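Local coordinates for protein translation initiation factor eIF2B subunit epsilon (Schizosaccharomyces pombe, PDB 5B04) that acts as a component of the eIF2B complex, which catalyses the exchange of GDP for GTP on the gamma subunit of translation initiation factor eIF2, at residues Asp341-Thr355 against Ser358-Val372. Residues are numbered along the deposited sequence; the frame is centred on the assembly and turned at random.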
loop_
_atom_site.group_PDB
_atom_site.type_symbol
_atom_site.label_atom_id
_atom_site.label_comp_id
_atom_site.label_asym_id
_atom_site.label_seq_id
_atom_site.Cartn_x
_atom_site.Cartn_y
_atom_site.Cartn_z
ATOM N N ASP I 341 29.230 -18.543 -42.096
ATOM C CA ASP I 341 29.437 -19.208 -40.813
ATOM C C ASP I 341 30.697 -18.713 -40.109
ATOM O O ASP I 341 31.710 -18.446 -40.753
ATOM C CB ASP I 341 29.520 -20.724 -41.010
ATOM C CG ASP I 341 28.275 -21.299 -41.657
ATOM O OD1 ASP I 341 27.164 -20.818 -41.349
ATOM O OD2 ASP I 341 28.407 -22.233 -42.476
ATOM N N ALA I 342 30.616 -18.595 -38.785
ATOM C CA ALA I 342 31.751 -18.214 -37.944
ATOM C C ALA I 342 32.385 -16.887 -38.358
ATOM O O ALA I 342 33.576 -16.666 -38.136
ATOM C CB ALA I 342 32.801 -19.321 -37.949
ATOM N N SER I 343 31.587 -16.007 -38.953
ATOM C CA SER I 343 32.079 -14.703 -39.382
ATOM C C SER I 343 31.802 -13.639 -38.325
ATOM O O SER I 343 30.731 -13.616 -37.720
ATOM C CB SER I 343 31.444 -14.303 -40.714
ATOM O OG SER I 343 31.771 -15.232 -41.733
ATOM N N VAL I 344 32.777 -12.761 -38.109
ATOM C CA VAL I 344 32.654 -11.720 -37.096
ATOM C C VAL I 344 32.691 -10.325 -37.714
ATOM O O VAL I 344 33.714 -9.898 -38.247
ATOM C CB VAL I 344 33.772 -11.823 -36.043
ATOM C CG1 VAL I 344 33.565 -10.784 -34.952
ATOM C CG2 VAL I 344 33.817 -13.223 -35.454
ATOM N N VAL I 345 31.568 -9.619 -37.633
ATOM C CA VAL I 345 31.473 -8.267 -38.169
ATOM C C VAL I 345 31.292 -7.260 -37.038
ATOM O O VAL I 345 30.306 -7.311 -36.306
ATOM C CB VAL I 345 30.307 -8.138 -39.164
ATOM C CG1 VAL I 345 30.363 -6.800 -39.869
ATOM C CG2 VAL I 345 30.350 -9.271 -40.177
ATOM N N ALA I 346 32.244 -6.342 -36.899
ATOM C CA ALA I 346 32.227 -5.403 -35.782
ATOM C C ALA I 346 32.574 -3.980 -36.208
ATOM O O ALA I 346 33.606 -3.748 -36.832
ATOM C CB ALA I 346 33.187 -5.870 -34.698
ATOM N N ASN I 347 31.702 -3.036 -35.858
ATOM C CA ASN I 347 31.927 -1.611 -36.096
ATOM C C ASN I 347 32.029 -1.258 -37.583
ATOM O O ASN I 347 32.645 -0.261 -37.953
ATOM C CB ASN I 347 33.189 -1.144 -35.351
ATOM C CG ASN I 347 33.276 0.368 -35.227
ATOM O OD1 ASN I 347 32.259 1.064 -35.220
ATOM N ND2 ASN I 347 34.495 0.885 -35.130
ATOM N N THR I 348 31.411 -2.068 -38.438
ATOM C CA THR I 348 31.443 -1.796 -39.873
ATOM C C THR I 348 30.067 -1.445 -40.429
ATOM O O THR I 348 29.040 -1.773 -39.835
ATOM C CB THR I 348 31.987 -2.993 -40.675
ATOM O OG1 THR I 348 30.921 -3.906 -40.958
ATOM C CG2 THR I 348 33.078 -3.706 -39.905
ATOM N N ILE I 349 30.064 -0.779 -41.578
ATOM C CA ILE I 349 28.832 -0.459 -42.286
ATOM C C ILE I 349 28.778 -1.235 -43.599
ATOM O O ILE I 349 29.732 -1.221 -44.377
ATOM C CB ILE I 349 28.715 1.052 -42.563
ATOM C CG1 ILE I 349 28.618 1.825 -41.247
ATOM C CG2 ILE I 349 27.507 1.345 -43.437
ATOM C CD1 ILE I 349 28.660 3.328 -41.413
ATOM N N ILE I 350 27.664 -1.920 -43.836
ATOM C CA ILE I 350 27.522 -2.768 -45.014
ATOM C C ILE I 350 26.320 -2.358 -45.862
ATOM O O ILE I 350 25.201 -2.259 -45.362
ATOM C CB ILE I 350 27.380 -4.248 -44.619
ATOM C CG1 ILE I 350 28.600 -4.698 -43.813
ATOM C CG2 ILE I 350 27.201 -5.118 -45.852
ATOM C CD1 ILE I 350 28.476 -6.091 -43.245
ATOM N N GLY I 351 26.561 -2.128 -47.148
ATOM C CA GLY I 351 25.510 -1.711 -48.058
ATOM C C GLY I 351 24.545 -2.823 -48.423
ATOM O O GLY I 351 24.630 -3.934 -47.901
ATOM N N ARG I 352 23.621 -2.515 -49.328
ATOM C CA ARG I 352 22.623 -3.478 -49.781
ATOM C C ARG I 352 23.242 -4.613 -50.592
ATOM O O ARG I 352 24.228 -4.414 -51.303
ATOM C CB ARG I 352 21.552 -2.779 -50.624
ATOM C CG ARG I 352 20.608 -1.874 -49.849
ATOM C CD ARG I 352 19.244 -2.528 -49.691
ATOM N NE ARG I 352 18.231 -1.592 -49.209
ATOM C CZ ARG I 352 17.412 -0.906 -50.002
ATOM N NH1 ARG I 352 17.486 -1.049 -51.318
ATOM N NH2 ARG I 352 16.520 -0.078 -49.479
ATOM N N ASN I 353 22.651 -5.799 -50.467
ATOM C CA ASN I 353 22.973 -6.945 -51.316
ATOM C C ASN I 353 24.455 -7.325 -51.334
ATOM O O ASN I 353 25.067 -7.405 -52.396
ATOM C CB ASN I 353 22.502 -6.671 -52.748
ATOM C CG ASN I 353 22.256 -7.943 -53.537
ATOM O OD1 ASN I 353 22.780 -9.007 -53.206
ATOM N ND2 ASN I 353 21.456 -7.838 -54.590
ATOM N N CYS I 354 25.025 -7.566 -50.158
ATOM C CA CYS I 354 26.418 -7.990 -50.068
ATOM C C CYS I 354 26.525 -9.464 -49.692
ATOM O O CYS I 354 25.569 -10.062 -49.204
ATOM C CB CYS I 354 27.178 -7.134 -49.055
ATOM S SG CYS I 354 27.372 -5.408 -49.541
ATOM N N THR I 355 27.698 -10.045 -49.926
ATOM C CA THR I 355 27.933 -11.445 -49.598
ATOM C C THR I 355 29.264 -11.621 -48.876
ATOM O O THR I 355 30.328 -11.355 -49.436
ATOM C CB THR I 355 27.914 -12.334 -50.857
ATOM O OG1 THR I 355 26.578 -12.415 -51.366
ATOM C CG2 THR I 355 28.404 -13.736 -50.529
ATOM N N SER I 358 32.492 -17.499 -45.082
ATOM C CA SER I 358 32.711 -18.107 -43.775
ATOM C C SER I 358 34.046 -17.692 -43.161
ATOM O O SER I 358 34.989 -17.355 -43.875
ATOM C CB SER I 358 32.642 -19.633 -43.885
ATOM O OG SER I 358 33.595 -20.122 -44.814
ATOM N N ASN I 359 34.103 -17.723 -41.831
ATOM C CA ASN I 359 35.315 -17.411 -41.074
ATOM C C ASN I 359 35.948 -16.073 -41.440
ATOM O O ASN I 359 37.166 -15.972 -41.584
ATOM C CB ASN I 359 36.349 -18.527 -41.246
ATOM C CG ASN I 359 35.997 -19.772 -40.456
ATOM O OD1 ASN I 359 36.194 -19.826 -39.241
ATOM N ND2 ASN I 359 35.473 -20.781 -41.142
ATOM N N CYS I 360 35.117 -15.046 -41.584
ATOM C CA CYS I 360 35.609 -13.710 -41.894
ATOM C C CYS I 360 35.638 -12.831 -40.651
ATOM O O CYS I 360 34.800 -12.969 -39.760
ATOM C CB CYS I 360 34.748 -13.054 -42.974
ATOM S SG CYS I 360 34.927 -13.784 -44.614
ATOM N N SER I 361 36.612 -11.930 -40.598
ATOM C CA SER I 361 36.700 -10.960 -39.515
ATOM C C SER I 361 36.760 -9.548 -40.080
ATOM O O SER I 361 37.801 -9.106 -40.564
ATOM C CB SER I 361 37.922 -11.231 -38.636
ATOM O OG SER I 361 38.038 -10.257 -37.614
ATOM N N ILE I 362 35.635 -8.844 -40.020
ATOM C CA ILE I 362 35.557 -7.487 -40.543
ATOM C C ILE I 362 35.363 -6.488 -39.409
ATOM O O ILE I 362 34.373 -6.552 -38.677
ATOM C CB ILE I 362 34.417 -7.345 -41.566
ATOM C CG1 ILE I 362 34.472 -8.495 -42.577
ATOM C CG2 ILE I 362 34.504 -6.007 -42.279
ATOM C CD1 ILE I 362 33.441 -8.396 -43.674
ATOM N N ASP I 363 36.311 -5.569 -39.264
ATOM C CA ASP I 363 36.299 -4.632 -38.145
ATOM C C ASP I 363 36.540 -3.186 -38.580
ATOM O O ASP I 363 37.569 -2.876 -39.173
ATOM C CB ASP I 363 37.348 -5.043 -37.107
ATOM C CG ASP I 363 37.424 -4.079 -35.939
ATOM O OD1 ASP I 363 36.581 -4.183 -35.024
ATOM O OD2 ASP I 363 38.330 -3.220 -35.935
ATOM N N SER I 364 35.580 -2.317 -38.274
ATOM C CA SER I 364 35.681 -0.880 -38.540
ATOM C C SER I 364 35.816 -0.542 -40.025
ATOM O O SER I 364 36.388 0.488 -40.381
ATOM C CB SER I 364 36.858 -0.277 -37.768
ATOM O OG SER I 364 36.795 -0.616 -36.393
ATOM N N ALA I 365 35.275 -1.396 -40.887
ATOM C CA ALA I 365 35.380 -1.191 -42.329
ATOM C C ALA I 365 34.124 -0.547 -42.910
ATOM O O ALA I 365 33.150 -0.302 -42.198
ATOM C CB ALA I 365 35.664 -2.512 -43.025
ATOM N N PHE I 366 34.157 -0.269 -44.209
ATOM C CA PHE I 366 33.005 0.282 -44.914
ATOM C C PHE I 366 32.713 -0.514 -46.180
ATOM O O PHE I 366 33.558 -0.615 -47.069
ATOM C CB PHE I 366 33.229 1.753 -45.268
ATOM C CG PHE I 366 33.358 2.655 -44.075
ATOM C CD1 PHE I 366 34.590 2.870 -43.484
ATOM C CD2 PHE I 366 32.247 3.297 -43.552
ATOM C CE1 PHE I 366 34.712 3.702 -42.390
ATOM C CE2 PHE I 366 32.363 4.131 -42.458
ATOM C CZ PHE I 366 33.598 4.335 -41.876
ATOM N N LEU I 367 31.514 -1.077 -46.255
ATOM C CA LEU I 367 31.094 -1.832 -47.428
ATOM C C LEU I 367 29.887 -1.183 -48.088
ATOM O O LEU I 367 28.836 -1.028 -47.466
ATOM C CB LEU I 367 30.762 -3.278 -47.055
ATOM C CG LEU I 367 31.857 -4.338 -47.174
ATOM C CD1 LEU I 367 33.080 -3.986 -46.340
ATOM C CD2 LEU I 367 31.294 -5.685 -46.759
ATOM N N TRP I 368 30.039 -0.806 -49.350
ATOM C CA TRP I 368 28.930 -0.239 -50.102
ATOM C C TRP I 368 28.192 -1.380 -50.803
ATOM O O TRP I 368 28.382 -2.542 -50.448
ATOM C CB TRP I 368 29.434 0.823 -51.082
ATOM C CG TRP I 368 30.123 1.980 -50.387
ATOM C CD1 TRP I 368 30.234 2.175 -49.039
ATOM C CD2 TRP I 368 30.790 3.090 -51.006
ATOM N NE1 TRP I 368 30.928 3.332 -48.781
ATOM C CE2 TRP I 368 31.280 3.912 -49.970
ATOM C CE3 TRP I 368 31.020 3.467 -52.332
ATOM C CZ2 TRP I 368 31.986 5.088 -50.221
ATOM C CZ3 TRP I 368 31.722 4.636 -52.578
ATOM C CH2 TRP I 368 32.196 5.431 -51.528
ATOM N N GLU I 369 27.350 -1.068 -51.780
ATOM C CA GLU I 369 26.464 -2.084 -52.354
ATOM C C GLU I 369 27.185 -3.160 -53.170
ATOM O O GLU I 369 28.227 -2.910 -53.773
ATOM C CB GLU I 369 25.395 -1.423 -53.227
ATOM C CG GLU I 369 24.361 -0.631 -52.447
ATOM C CD GLU I 369 23.008 -0.618 -53.130
ATOM O OE1 GLU I 369 22.803 -1.428 -54.059
ATOM O OE2 GLU I 369 22.150 0.201 -52.739
ATOM N N ASP I 370 26.614 -4.362 -53.160
ATOM C CA ASP I 370 27.048 -5.475 -54.007
ATOM C C ASP I 370 28.503 -5.906 -53.818
ATOM O O ASP I 370 29.107 -6.474 -54.727
ATOM C CB ASP I 370 26.809 -5.131 -55.480
ATOM C CG ASP I 370 25.339 -4.939 -55.800
ATOM O OD1 ASP I 370 24.837 -3.807 -55.636
ATOM O OD2 ASP I 370 24.686 -5.920 -56.212
ATOM N N VAL I 371 29.061 -5.650 -52.640
ATOM C CA VAL I 371 30.411 -6.113 -52.333
ATOM C C VAL I 371 30.390 -7.587 -51.941
ATOM O O VAL I 371 29.640 -7.991 -51.053
ATOM C CB VAL I 371 31.054 -5.296 -51.198
ATOM C CG1 VAL I 371 32.440 -5.835 -50.876
ATOM C CG2 VAL I 371 31.128 -3.829 -51.577
ATOM N N VAL I 372 31.212 -8.389 -52.610
ATOM C CA VAL I 372 31.303 -9.813 -52.308
ATOM C C VAL I 372 32.663 -10.157 -51.710
ATOM O O VAL I 372 33.704 -9.861 -52.295
ATOM C CB VAL I 372 31.065 -10.674 -53.564
ATOM C CG1 VAL I 372 31.461 -12.120 -53.305
ATOM C CG2 VAL I 372 29.610 -10.581 -54.000
#
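I350 and L367 lie side by side, pointing the same way into the interior of a left-handed beta-helix, with I350 CG1 4.1 Å from L367 CD2. Just before I350 in the same coil, T348 turns its methyl inward: CG2 sits opposite the carbonyl carbon, beside the backbone N (chi1 86° for OG1), and meets I362 CG2 at 3.6 Å. Farther along the coil, C354 SG lies 4.0 Å from V371 CB. On the outward-facing side of the coils, beneath helix 277-288, the I349 side chain runs obliquely to the F366 ring, CD1 reaching CE2 at 3.9 Å. Further round, R352 and E369 also run alongside each other. The E369 carboxylate lies against the R352 aliphatic stem, CD 3.6 Å from CB, its plane 41° from that of the guanidinium, which swings off to a salt bridge with E316; R352 NH1 and E369 OE2 stay 5.0 Å apart. An alanine in place of E369 removes the carboxylate and would probably uncover the R352 stem, leaving the arginine without the negative charge on that side.

Backbone bonds carry the stacking. Strands 344-346 and 361-363 are parallel, their axes 4.8 Å apart, and V344 N donates to C360 O, I362 N to V344 O and A346 N to I362 O. This is the coil-on-coil arrangement of the hexapeptide-repeat LbH domain. Strands 326-327 and 332-333 continue the sheets beyond 341-355, I373 touches I362 and L367 from strand 372-373, and helix 277-288 packs on I349 and F366, with Y280 against the F366 ring.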